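Local coordinates for protein acetylglutamate kinase (Streptococcus mutans, PDB 3L86) that probably catalyses the ATP-dependent phosphorylation of N-acetyl-L-glutamate, the second of four steps leading from glutamate to N-acetylornithine in arginine biosynthesis, at residues 139-144 against 158-163; 36-41 against 204-209; 46-51 against 113-118; 127-132 against 171-176. One frame throughout, in Å; residues are numbered along the deposited sequence.

Interaction 1 of 4, residues 139-144 against 158-163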
loop_
_atom_site.group_PDB
_atom_site.type_symbol
_atom_site.label_atom_id
_atom_site.label_comp_id
_atom_site.label_asym_id
_atom_site.label_seq_id
_atom_site.Cartn_x
_atom_site.Cartn_y
_atom_site.Cartn_z
ATOM N N HIS A 139 -16.591 2.673 5.579
ATOM C CA HIS A 139 -17.504 2.160 4.583
ATOM C C HIS A 139 -16.793 1.521 3.388
ATOM O O HIS A 139 -17.472 1.114 2.449
ATOM C CB HIS A 139 -18.442 3.235 4.060
ATOM C CG HIS A 139 -19.171 3.951 5.151
ATOM N ND1 HIS A 139 -18.990 5.297 5.408
ATOM C CD2 HIS A 139 -20.046 3.500 6.078
ATOM C CE1 HIS A 139 -19.755 5.658 6.421
ATOM N NE2 HIS A 139 -20.391 4.582 6.860
ATOM N N VAL A 140 -15.462 1.467 3.396
ATOM C CA VAL A 140 -14.768 0.831 2.256
ATOM C C VAL A 140 -14.006 -0.427 2.641
ATOM O O VAL A 140 -14.107 -1.454 1.947
ATOM C CB VAL A 140 -13.808 1.836 1.538
ATOM C CG1 VAL A 140 -12.829 1.095 0.625
ATOM C CG2 VAL A 140 -14.648 2.867 0.753
ATOM N N VAL A 141 -13.225 -0.354 3.730
ATOM C CA VAL A 141 -12.340 -1.494 4.083
ATOM C C VAL A 141 -12.853 -2.255 5.321
ATOM O O VAL A 141 -12.813 -1.738 6.439
ATOM C CB VAL A 141 -10.863 -1.039 4.400
ATOM C CG1 VAL A 141 -9.958 -2.319 4.590
ATOM C CG2 VAL A 141 -10.355 -0.151 3.271
ATOM N N ALA A 142 -13.315 -3.479 5.113
ATOM C CA ALA A 142 -13.599 -4.415 6.211
ATOM C C ALA A 142 -12.427 -5.318 6.441
ATOM O O ALA A 142 -11.788 -5.759 5.458
ATOM C CB ALA A 142 -14.813 -5.243 5.839
ATOM N N ALA A 143 -12.171 -5.630 7.732
ATOM C CA ALA A 143 -11.071 -6.486 8.198
ATOM C C ALA A 143 -11.434 -7.372 9.410
ATOM O O ALA A 143 -12.471 -7.169 10.029
ATOM C CB ALA A 143 -9.850 -5.603 8.579
ATOM N N ASP A 144 -10.575 -8.344 9.741
ATOM C CA ASP A 144 -10.668 -9.108 11.001
ATOM C C ASP A 144 -9.242 -9.254 11.601
ATOM O O ASP A 144 -8.283 -8.957 10.921
ATOM C CB ASP A 144 -11.230 -10.511 10.733
ATOM C CG ASP A 144 -11.969 -11.089 11.934
ATOM O OD1 ASP A 144 -11.800 -10.608 13.113
ATOM O OD2 ASP A 144 -12.780 -12.000 11.681
ATOM N N THR A 158 -11.000 -8.272 4.901
ATOM C CA THR A 158 -12.023 -9.278 4.575
ATOM C C THR A 158 -12.909 -8.868 3.387
ATOM O O THR A 158 -13.450 -9.731 2.697
ATOM C CB THR A 158 -12.980 -9.572 5.806
ATOM O OG1 THR A 158 -13.519 -8.329 6.232
ATOM C CG2 THR A 158 -12.234 -10.246 6.970
ATOM N N HIS A 159 -13.086 -7.569 3.131
ATOM C CA HIS A 159 -13.888 -7.180 1.939
ATOM C C HIS A 159 -13.604 -5.741 1.606
ATOM O O HIS A 159 -13.405 -4.912 2.520
ATOM C CB HIS A 159 -15.431 -7.386 2.177
ATOM C CG HIS A 159 -16.302 -7.090 0.980
ATOM N ND1 HIS A 159 -17.156 -6.005 0.925
ATOM C CD2 HIS A 159 -16.461 -7.743 -0.193
ATOM C CE1 HIS A 159 -17.778 -5.997 -0.240
ATOM N NE2 HIS A 159 -17.384 -7.042 -0.930
ATOM N N ILE A 160 -13.575 -5.458 0.299
ATOM C CA ILE A 160 -13.558 -4.085 -0.209
ATOM C C ILE A 160 -14.938 -3.694 -0.848
ATOM O O ILE A 160 -15.386 -4.350 -1.795
ATOM C CB ILE A 160 -12.424 -3.893 -1.209
ATOM C CG1 ILE A 160 -11.033 -4.183 -0.562
ATOM C CG2 ILE A 160 -12.405 -2.441 -1.689
ATOM C CD1 ILE A 160 -10.675 -3.104 0.508
ATOM N N ASN A 161 -15.608 -2.672 -0.309
ATOM C CA ASN A 161 -16.856 -2.122 -0.922
ATOM C C ASN A 161 -16.515 -1.189 -2.104
ATOM O O ASN A 161 -16.071 -0.059 -1.897
ATOM C CB ASN A 161 -17.725 -1.396 0.135
ATOM C CG ASN A 161 -19.105 -1.007 -0.399
ATOM O OD1 ASN A 161 -19.264 -0.785 -1.576
ATOM N ND2 ASN A 161 -20.118 -1.020 0.463
ATOM N N LYS A 162 -16.611 -1.737 -3.324
ATOM C CA LYS A 162 -16.248 -1.062 -4.601
ATOM C C LYS A 162 -17.095 0.193 -4.882
ATOM O O LYS A 162 -16.575 1.217 -5.361
ATOM C CB LYS A 162 -16.407 -2.062 -5.774
ATOM C CG LYS A 162 -15.574 -3.344 -5.676
ATOM C CD LYS A 162 -16.171 -4.521 -6.497
ATOM C CE LYS A 162 -16.356 -4.119 -7.945
ATOM N NZ LYS A 162 -17.000 -5.195 -8.733
ATOM N N ARG A 163 -18.387 0.133 -4.527
ATOM C CA ARG A 163 -19.354 1.205 -4.842
ATOM C C ARG A 163 -18.915 2.607 -4.393
ATOM O O ARG A 163 -19.061 3.601 -5.139
ATOM C CB ARG A 163 -20.772 0.857 -4.304
#

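Interaction 2 of 4, residues 36-41 against 204-209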
loop_
_atom_site.group_PDB
_atom_site.type_symbol
_atom_site.label_atom_id
_atom_site.label_comp_id
_atom_site.label_asym_id
_atom_site.label_seq_id
_atom_site.Cartn_x
_atom_site.Cartn_y
_atom_site.Cartn_z
ATOM N N LYS A 36 -9.055 -2.517 -18.629
ATOM C CA LYS A 36 -9.958 -1.649 -17.897
ATOM C C LYS A 36 -9.434 -0.163 -17.745
ATOM O O LYS A 36 -10.226 0.637 -17.314
ATOM C CB LYS A 36 -10.365 -2.220 -16.493
ATOM C CG LYS A 36 -11.648 -3.078 -16.389
ATOM C CD LYS A 36 -11.966 -3.637 -14.943
ATOM C CE LYS A 36 -13.004 -2.803 -14.260
ATOM N NZ LYS A 36 -13.585 -3.374 -13.056
ATOM N N ASP A 37 -8.155 0.183 -18.058
ATOM C CA ASP A 37 -7.688 1.536 -17.845
ATOM C C ASP A 37 -7.853 1.921 -16.367
ATOM O O ASP A 37 -8.439 2.905 -16.067
ATOM C CB ASP A 37 -8.421 2.521 -18.785
ATOM C CG ASP A 37 -7.574 3.689 -19.231
ATOM O OD1 ASP A 37 -6.392 3.634 -19.259
ATOM O OD2 ASP A 37 -8.105 4.700 -19.535
ATOM N N ILE A 38 -7.315 1.086 -15.480
ATOM C CA ILE A 38 -7.294 1.211 -14.022
ATOM C C ILE A 38 -5.881 0.816 -13.557
ATOM O O ILE A 38 -5.421 -0.315 -13.873
ATOM C CB ILE A 38 -8.288 0.241 -13.320
ATOM C CG1 ILE A 38 -9.729 0.677 -13.597
ATOM C CG2 ILE A 38 -8.091 0.272 -11.816
ATOM C CD1 ILE A 38 -10.810 -0.091 -12.779
ATOM N N ILE A 39 -5.220 1.726 -12.820
ATOM C CA ILE A 39 -3.965 1.423 -12.102
ATOM C C ILE A 39 -4.043 1.783 -10.589
ATOM O O ILE A 39 -4.487 2.887 -10.204
ATOM C CB ILE A 39 -2.796 2.207 -12.727
ATOM C CG1 ILE A 39 -2.641 1.841 -14.220
ATOM C CG2 ILE A 39 -1.475 2.023 -11.930
ATOM C CD1 ILE A 39 -1.643 2.826 -14.929
ATOM N N VAL A 40 -3.671 0.816 -9.744
ATOM C CA VAL A 40 -3.509 1.059 -8.302
ATOM C C VAL A 40 -2.023 1.379 -7.998
ATOM O O VAL A 40 -1.128 0.634 -8.417
ATOM C CB VAL A 40 -4.029 -0.150 -7.464
ATOM C CG1 VAL A 40 -3.749 0.022 -5.920
ATOM C CG2 VAL A 40 -5.586 -0.350 -7.754
ATOM N N ILE A 41 -1.780 2.519 -7.345
ATOM C CA ILE A 41 -0.430 2.932 -6.881
ATOM C C ILE A 41 -0.346 2.891 -5.351
ATOM O O ILE A 41 -1.017 3.669 -4.667
ATOM C CB ILE A 41 -0.098 4.333 -7.364
ATOM C CG1 ILE A 41 -0.172 4.342 -8.910
ATOM C CG2 ILE A 41 1.323 4.824 -6.876
ATOM C CD1 ILE A 41 -0.797 5.574 -9.509
ATOM N N LEU A 204 -10.898 -4.314 -7.759
ATOM C CA LEU A 204 -11.158 -3.547 -8.994
ATOM C C LEU A 204 -10.792 -4.235 -10.326
ATOM O O LEU A 204 -11.023 -3.676 -11.395
ATOM C CB LEU A 204 -10.438 -2.201 -8.927
ATOM C CG LEU A 204 -10.856 -1.340 -7.711
ATOM C CD1 LEU A 204 -10.076 -0.051 -7.644
ATOM C CD2 LEU A 204 -12.379 -1.066 -7.797
ATOM N N ALA A 205 -10.238 -5.442 -10.262
ATOM C CA ALA A 205 -9.649 -6.073 -11.451
ATOM C C ALA A 205 -8.759 -5.048 -12.185
ATOM O O ALA A 205 -8.967 -4.778 -13.388
ATOM C CB ALA A 205 -10.734 -6.610 -12.394
ATOM N N ALA A 206 -7.766 -4.499 -11.471
ATOM C CA ALA A 206 -6.816 -3.514 -12.066
ATOM C C ALA A 206 -5.926 -4.074 -13.194
ATOM O O ALA A 206 -5.646 -5.251 -13.225
ATOM C CB ALA A 206 -5.922 -2.869 -10.955
ATOM N N ASP A 207 -5.517 -3.213 -14.145
ATOM C CA ASP A 207 -4.542 -3.600 -15.156
ATOM C C ASP A 207 -3.198 -3.857 -14.529
ATOM O O ASP A 207 -2.487 -4.760 -14.971
ATOM C CB ASP A 207 -4.348 -2.482 -16.216
ATOM C CG ASP A 207 -5.616 -2.196 -17.000
ATOM O OD1 ASP A 207 -5.858 -1.047 -17.407
ATOM O OD2 ASP A 207 -6.417 -3.122 -17.199
ATOM N N LYS A 208 -2.831 -3.053 -13.522
ATOM C CA LYS A 208 -1.484 -3.076 -12.967
ATOM C C LYS A 208 -1.465 -2.504 -11.530
ATOM O O LYS A 208 -2.232 -1.579 -11.201
ATOM C CB LYS A 208 -0.571 -2.191 -13.847
ATOM C CG LYS A 208 0.897 -2.119 -13.363
ATOM C CD LYS A 208 1.763 -1.317 -14.336
ATOM C CE LYS A 208 3.242 -1.534 -14.061
ATOM N NZ LYS A 208 4.055 -0.757 -15.052
ATOM N N LEU A 209 -0.603 -3.066 -10.684
ATOM C CA LEU A 209 -0.291 -2.532 -9.327
ATOM C C LEU A 209 1.219 -2.112 -9.237
ATOM O O LEU A 209 2.137 -2.883 -9.632
ATOM C CB LEU A 209 -0.598 -3.621 -8.275
ATOM C CG LEU A 209 -0.061 -3.442 -6.826
ATOM C CD1 LEU A 209 -0.736 -2.194 -6.154
ATOM C CD2 LEU A 209 -0.346 -4.710 -5.955
#

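Interaction 3 of 4, residues 46-51 against 113-118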
loop_
_atom_site.group_PDB
_atom_site.type_symbol
_atom_site.label_atom_id
_atom_site.label_comp_id
_atom_site.label_asym_id
_atom_site.label_seq_id
_atom_site.Cartn_x
_atom_site.Cartn_y
_atom_site.Cartn_z
ATOM N N VAL A 46 8.960 6.204 3.466
ATOM C CA VAL A 46 10.020 7.100 2.936
ATOM C C VAL A 46 9.618 7.692 1.544
ATOM O O VAL A 46 9.737 8.910 1.274
ATOM C CB VAL A 46 11.395 6.348 2.918
ATOM C CG1 VAL A 46 12.491 7.128 2.142
ATOM C CG2 VAL A 46 11.888 6.055 4.378
ATOM N N ALA A 47 9.142 6.820 0.662
ATOM C CA ALA A 47 8.835 7.169 -0.724
ATOM C C ALA A 47 7.842 8.325 -0.782
ATOM O O ALA A 47 7.928 9.181 -1.688
ATOM C CB ALA A 47 8.275 5.939 -1.444
ATOM N N SER A 48 6.898 8.364 0.162
ATOM C CA SER A 48 5.914 9.460 0.139
ATOM C C SER A 48 6.447 10.837 0.560
ATOM O O SER A 48 5.725 11.842 0.384
ATOM C CB SER A 48 4.699 9.109 0.995
ATOM O OG SER A 48 5.007 9.189 2.355
ATOM N N GLN A 49 7.694 10.885 1.083
ATOM C CA GLN A 49 8.275 12.122 1.595
ATOM C C GLN A 49 9.265 12.722 0.593
ATOM O O GLN A 49 9.872 13.752 0.859
ATOM C CB GLN A 49 8.996 11.892 2.945
ATOM C CG GLN A 49 8.172 11.223 4.061
ATOM C CD GLN A 49 7.003 12.069 4.564
ATOM O OE1 GLN A 49 7.183 13.186 5.064
ATOM N NE2 GLN A 49 5.777 11.533 4.419
ATOM N N GLN A 50 9.437 12.061 -0.544
ATOM C CA GLN A 50 10.370 12.475 -1.588
ATOM C C GLN A 50 9.774 12.461 -3.002
ATOM O O GLN A 50 10.496 12.186 -3.932
ATOM C CB GLN A 50 11.689 11.611 -1.558
ATOM C CG GLN A 50 11.489 10.065 -1.804
ATOM C CD GLN A 50 12.745 9.205 -1.538
ATOM O OE1 GLN A 50 13.657 9.636 -0.812
ATOM N NE2 GLN A 50 12.760 7.949 -2.080
ATOM N N LEU A 51 8.490 12.754 -3.184
ATOM C CA LEU A 51 7.843 12.621 -4.498
ATOM C C LEU A 51 8.437 13.556 -5.550
ATOM O O LEU A 51 8.537 14.768 -5.323
ATOM C CB LEU A 51 6.337 12.893 -4.385
ATOM C CG LEU A 51 5.661 11.936 -3.409
ATOM C CD1 LEU A 51 4.147 12.242 -3.284
ATOM C CD2 LEU A 51 5.873 10.474 -3.847
ATOM N N ASP A 113 -2.422 11.999 9.722
ATOM C CA ASP A 113 -2.064 13.416 9.911
ATOM C C ASP A 113 -0.645 13.700 9.468
ATOM O O ASP A 113 -0.354 14.816 8.982
ATOM C CB ASP A 113 -2.212 13.807 11.396
ATOM C CG ASP A 113 -3.599 13.543 11.924
ATOM O OD1 ASP A 113 -4.564 13.941 11.255
ATOM O OD2 ASP A 113 -3.726 12.942 13.004
ATOM N N LEU A 114 0.236 12.708 9.645
ATOM C CA LEU A 114 1.689 12.840 9.326
ATOM C C LEU A 114 2.170 12.293 7.946
ATOM O O LEU A 114 3.309 12.599 7.503
ATOM C CB LEU A 114 2.513 12.157 10.413
ATOM C CG LEU A 114 2.915 12.890 11.689
ATOM C CD1 LEU A 114 1.978 13.952 12.033
ATOM C CD2 LEU A 114 3.197 12.020 12.854
ATOM N N VAL A 115 1.391 11.428 7.308
ATOM C CA VAL A 115 1.707 10.979 5.929
ATOM C C VAL A 115 0.612 11.376 4.908
ATOM O O VAL A 115 0.893 12.006 3.842
ATOM C CB VAL A 115 1.962 9.442 5.850
ATOM C CG1 VAL A 115 2.354 9.027 4.439
ATOM C CG2 VAL A 115 3.116 9.025 6.810
ATOM N N GLY A 116 -0.628 11.005 5.215
ATOM C CA GLY A 116 -1.724 11.152 4.239
ATOM C C GLY A 116 -2.021 12.597 3.853
ATOM O O GLY A 116 -2.292 12.889 2.683
ATOM N N LYS A 117 -2.037 13.497 4.835
ATOM C CA LYS A 117 -2.329 14.930 4.572
ATOM C C LYS A 117 -1.267 15.590 3.660
ATOM O O LYS A 117 -1.608 16.358 2.736
ATOM C CB LYS A 117 -2.501 15.720 5.895
ATOM C CG LYS A 117 -2.833 17.231 5.724
ATOM C CD LYS A 117 -4.258 17.429 5.283
ATOM C CE LYS A 117 -4.605 18.989 5.097
ATOM N NZ LYS A 117 -4.787 19.639 6.411
ATOM N N ASN A 118 0.010 15.270 3.903
ATOM C CA ASN A 118 1.097 15.697 2.985
ATOM C C ASN A 118 0.955 15.195 1.502
ATOM O O ASN A 118 1.193 15.961 0.545
ATOM C CB ASN A 118 2.474 15.247 3.545
ATOM C CG ASN A 118 3.663 15.696 2.649
ATOM O OD1 ASN A 118 3.942 16.887 2.553
ATOM N ND2 ASN A 118 4.385 14.734 2.035
HETATM O O HOH W 1 3.521 12.454 2.993
#

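Interaction 4 of 4, residues 127-132 against 171-176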
loop_
_atom_site.group_PDB
_atom_site.type_symbol
_atom_site.label_atom_id
_atom_site.label_comp_id
_atom_site.label_asym_id
_atom_site.label_seq_id
_atom_site.Cartn_x
_atom_site.Cartn_y
_atom_site.Cartn_z
ATOM N N GLY A 127 -1.949 20.330 -9.225
ATOM C CA GLY A 127 -3.087 20.305 -10.147
ATOM C C GLY A 127 -3.841 18.978 -10.276
ATOM O O GLY A 127 -4.803 18.885 -11.027
ATOM N N VAL A 128 -3.449 17.954 -9.510
ATOM C CA VAL A 128 -4.223 16.687 -9.440
ATOM C C VAL A 128 -5.478 16.790 -8.548
ATOM O O VAL A 128 -5.411 17.302 -7.416
ATOM C CB VAL A 128 -3.334 15.542 -8.920
ATOM C CG1 VAL A 128 -4.128 14.225 -8.824
ATOM C CG2 VAL A 128 -2.139 15.382 -9.849
ATOM N N SER A 129 -6.609 16.324 -9.059
ATOM C CA SER A 129 -7.829 16.253 -8.294
ATOM C C SER A 129 -7.913 14.940 -7.506
ATOM O O SER A 129 -7.868 13.870 -8.100
ATOM C CB SER A 129 -9.053 16.445 -9.222
ATOM O OG SER A 129 -10.184 15.798 -8.649
ATOM N N CYS A 130 -7.995 15.039 -6.172
ATOM C CA CYS A 130 -7.871 13.889 -5.250
ATOM C C CYS A 130 -8.487 14.241 -3.872
ATOM O O CYS A 130 -8.728 15.422 -3.590
ATOM C CB CYS A 130 -6.377 13.510 -5.014
ATOM S SG CYS A 130 -5.302 14.829 -4.324
ATOM N N GLN A 131 -8.679 13.227 -3.015
ATOM C CA GLN A 131 -9.313 13.426 -1.696
ATOM C C GLN A 131 -8.859 12.343 -0.719
ATOM O O GLN A 131 -8.978 11.198 -1.026
ATOM C CB GLN A 131 -10.872 13.363 -1.837
ATOM C CG GLN A 131 -11.619 13.482 -0.494
ATOM C CD GLN A 131 -11.329 14.794 0.206
ATOM O OE1 GLN A 131 -11.594 15.867 -0.350
ATOM N NE2 GLN A 131 -10.796 14.731 1.438
ATOM N N GLN A 132 -8.342 12.708 0.447
ATOM C CA GLN A 132 -8.074 11.723 1.534
ATOM C C GLN A 132 -9.389 11.192 2.118
ATOM O O GLN A 132 -10.247 12.020 2.516
ATOM C CB GLN A 132 -7.248 12.408 2.633
ATOM C CG GLN A 132 -6.988 11.598 3.882
ATOM C CD GLN A 132 -6.066 12.366 4.866
ATOM O OE1 GLN A 132 -6.266 13.556 5.146
ATOM N NE2 GLN A 132 -5.062 11.695 5.364
ATOM N N ASN A 171 -16.322 10.476 -10.588
ATOM C CA ASN A 171 -16.265 11.905 -10.416
ATOM C C ASN A 171 -14.888 12.456 -10.867
ATOM O O ASN A 171 -14.579 13.603 -10.643
ATOM C CB ASN A 171 -16.585 12.243 -8.959
ATOM C CG ASN A 171 -17.276 13.577 -8.807
ATOM O OD1 ASN A 171 -18.375 13.781 -9.345
ATOM N ND2 ASN A 171 -16.662 14.495 -8.035
ATOM N N ARG A 172 -14.071 11.637 -11.498
ATOM C CA ARG A 172 -12.715 12.004 -11.888
ATOM C C ARG A 172 -11.940 12.580 -10.707
ATOM O O ARG A 172 -11.263 13.626 -10.859
ATOM C CB ARG A 172 -12.741 13.010 -13.041
ATOM C CG ARG A 172 -13.275 12.443 -14.345
ATOM C CD ARG A 172 -13.259 13.427 -15.505
ATOM N NE ARG A 172 -13.844 12.859 -16.715
ATOM C CZ ARG A 172 -14.056 13.542 -17.831
ATOM N NH1 ARG A 172 -13.727 14.825 -17.899
ATOM N NH2 ARG A 172 -14.594 12.943 -18.886
ATOM N N GLN A 173 -11.883 11.927 -9.553
ATOM C CA GLN A 173 -11.110 12.388 -8.371
ATOM C C GLN A 173 -10.368 11.135 -7.875
ATOM O O GLN A 173 -10.925 10.029 -7.949
ATOM C CB GLN A 173 -12.077 12.903 -7.293
ATOM C CG GLN A 173 -11.585 14.068 -6.421
ATOM C CD GLN A 173 -12.521 14.377 -5.249
ATOM O OE1 GLN A 173 -13.339 13.536 -4.850
ATOM N NE2 GLN A 173 -12.389 15.576 -4.679
ATOM N N ILE A 174 -9.105 11.265 -7.457
ATOM C CA ILE A 174 -8.352 10.067 -7.000
ATOM C C ILE A 174 -8.592 9.884 -5.505
ATOM O O ILE A 174 -8.242 10.768 -4.722
ATOM C CB ILE A 174 -6.827 10.195 -7.244
ATOM C CG1 ILE A 174 -6.537 10.362 -8.748
ATOM C CG2 ILE A 174 -6.096 8.951 -6.718
ATOM C CD1 ILE A 174 -5.113 10.831 -9.093
ATOM N N PRO A 175 -9.186 8.741 -5.112
ATOM C CA PRO A 175 -9.232 8.501 -3.659
ATOM C C PRO A 175 -7.867 8.115 -3.109
ATOM O O PRO A 175 -7.238 7.222 -3.671
ATOM C CB PRO A 175 -10.160 7.296 -3.521
ATOM C CG PRO A 175 -10.102 6.534 -4.903
ATOM C CD PRO A 175 -9.938 7.726 -5.910
ATOM N N ILE A 176 -7.472 8.744 -1.990
ATOM C CA ILE A 176 -6.279 8.364 -1.190
ATOM C C ILE A 176 -6.640 7.592 0.113
ATOM O O ILE A 176 -7.330 8.136 1.035
ATOM C CB ILE A 176 -5.416 9.603 -0.890
ATOM C CG1 ILE A 176 -4.894 10.218 -2.220
ATOM C CG2 ILE A 176 -4.188 9.244 -0.004
ATOM C CD1 ILE A 176 -4.483 11.737 -2.088
#

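Interaction 1 of 4, residues 139-144 against 158-163
The peptide carbonyl of Ala-142 is gripped from one face of its plane by two successive N-H groups, Thr-158 N at 2.7 Å and His-159 N at 3.2 Å from Ala-142 O. The second donor stands 46° out of that plane and misses the lone pairs. The next peptide groups pair more simply: Ala-142 N gives to His-159 O at 3.0 Å, and Asn-161 N approaches Val-140 O in the carbonyl plane, on a lone pair. Thr-158 OG1, held between its own backbone N and carbonyl carbon (chi1 55°), lies 3.4 Å from Ala-142 CB. Its other branch, CG2, extends over the backbone to touch the CB of Asp-144. On the face away from the side chains of Ala-142 and His-159, Val-141 and Ile-160 run alongside each other in the same direction, with CG2 of the former 4.1 Å from CD1 of the latter; Leu-196 of helix 193-203 packs on both. At the far end Asn-161 CB rests 3.4 Å from His-139 O, while its OD1 accepts a weak bond from Arg-163 N as the N-cap of helix 162-170. Thr-158 and His-159, both facing Ala-142, make a classic beta bulge, here in the small antiparallel sheet of strands 141-145 and 155-160.

Interaction 2 of 4, residues 36-41 against 204-209
The carboxylate of Asp-207 faces three successive backbone N-H groups of residues 36-38. Asp-207 OD1 accepts from Ile-38 N at 3.2 Å, the donor standing 60° above the carboxylate plane. The same oxygen takes a weak, bent bond from Asp-37 N at 2.7 Å, and OD2 of Asp-207 another weak one from Lys-36 N. With CG kept beside its own backbone N (chi1 -63°), Asp-207 bonds the start of strand 38-43 through its carboxylate and its backbone alike, for its N-H gives to Ile-38 O at 2.9 Å. Beyond this knot Lys-36 runs past Ala-205, bends at its third torsion and brings NZ to 3.1 Å from Leu-204 O, above the plane of that carbonyl. Ala-205, at positive phi, closes helix 193-203 in a Schellman motif, which turns the chain toward its next strand. There Val-40 N donates to Lys-208 O at 3.2 Å, nearly in line with the C=O. Apolar groups fill the side next to the helix: Ala-206 CB lies 3.9 Å from Ile-38 CG2, and Val-40 CG1 sits 3.7 Å from CD1 of Leu-209, the two side chains crossing at a slant, Val-40 packing on Val-200 and Leu-209 on Ala-197 of helix 193-203. Further out, the carboxylate of Asp-37 is in a salt bridge with Lys-67, which may ease its nearness to that of Asp-207. Strands 38-43 and 208-212 run parallel at the centre of the main sheet of the amino acid kinase fold, and the Leu-209 side chain comes about 4 Å from that of Lys-42, a predicted transition-state stabilizer.

Interaction 3 of 4, residues 46-51 against 113-118
Ser-48 points its CB toward the helix, and CB lies 4.2 Å from Val-115 CG1. One bond further, OG is closer still, 3.4 Å from the same methyl, having been placed between the backbone N and the carbonyl carbon by a chi1 of 74°. That hydroxyl is also engaged on its own side of the contact: it is hydrogen-bonded with Gly-45 O and accepts from Gln-49 NE2 at 3.2 Å. To get there the Gln-49 chain folds back, sharply bent at its second torsion (-66°), and directs an amide N-H at the hydroxyl, which lies 17° out of the amide plane. The loop of residues 46-51 joins strand 38-43 to helix 53-64 in the amino acid kinase fold, and here it leans on the long helix 101-125 near the active site; the Val-115 side chain is about 8 Å from bound N-acetyl-L-glutamate, and that of Ser-48 about 8 Å from ADP. No direct hydrogen bond joins the two segments. A single water does the bridging instead: it accepts from Asn-118 ND2 at 2.6 Å, donates to Val-115 O at 2.8 Å, and reaches Ser-48 O with a weak bond of 3.5 Å. The same ND2 of Asn-118 lies 3.6 Å from Ser-48 O. Val-115 also packs against Ala-78 of helix 76-85.

Interaction 4 of 4, residues 127-132 against 171-176
Cys-130 pairs with Ile-174, and Gln-132 with Ile-176, in a parallel strand pair at the margin of the main sheet of the amino acid kinase fold, where strand 130-132 lies alongside strand 174-182. The backbone bonds Ile-174 N to Ser-129 O, Gln-131 N to Ile-174 O and Ile-176 N to Gln-131 O, each 3.0 Å, zip the pair together. Packing is tight on the face that carries the isoleucines. There Val-128 CG1 presses to 3.5 Å from Ile-174 CD1 with the side chains angled across one another, and Cys-130 SG, set between its backbone N and carbonyl carbon (chi1 59°), touches Ile-176 CD1 at 3.9 Å. Helices 53-64 and 101-125 cover this layer through Ile-59 and Leu-123. Looser packing is found at the partly solvent-exposed Gln-131 and Gln-173, whereas Pro-175 is covered by helix 162-170. The extended Gln-173 brings OE1 to 3.9 Å from Gln-131 CB, and the Gln-131 chain turns away, its NE2 bonding Gln-132 O in the plane of its own amide. At the start of the pair, where Arg-172 at positive phi ends helix 162-170 in a Schellman motif, Ser-129 OG donates to Arg-172 O at 3.3 Å, tilted 16° from the carbonyl plane.

Interactions 2 and 4 belong to the same sheet, their centres about 16 Å apart, with strand 68-73 between strands 38-43 and 174-182. Interaction 1 forms a separate small sheet in the chain between the two strands of interaction 4; helix 162-170 leads from it into residues 171-176. Its nearest atoms are about 4 Å from those of interaction 2, and helix 193-203 packs on both. Interactions 3 and 4 touch directly, Gln-132 NE2 lying 3.5 Å from Gly-116 C. Toward the bound ligands, the side chain of Val-115 lies about 8 Å from N-acetyl-L-glutamate, that of Ala-143 about 11 Å and those of Leu-209 and Ile-176 about 13 Å; Ser-48 is about 8 Å from ADP by its side chain.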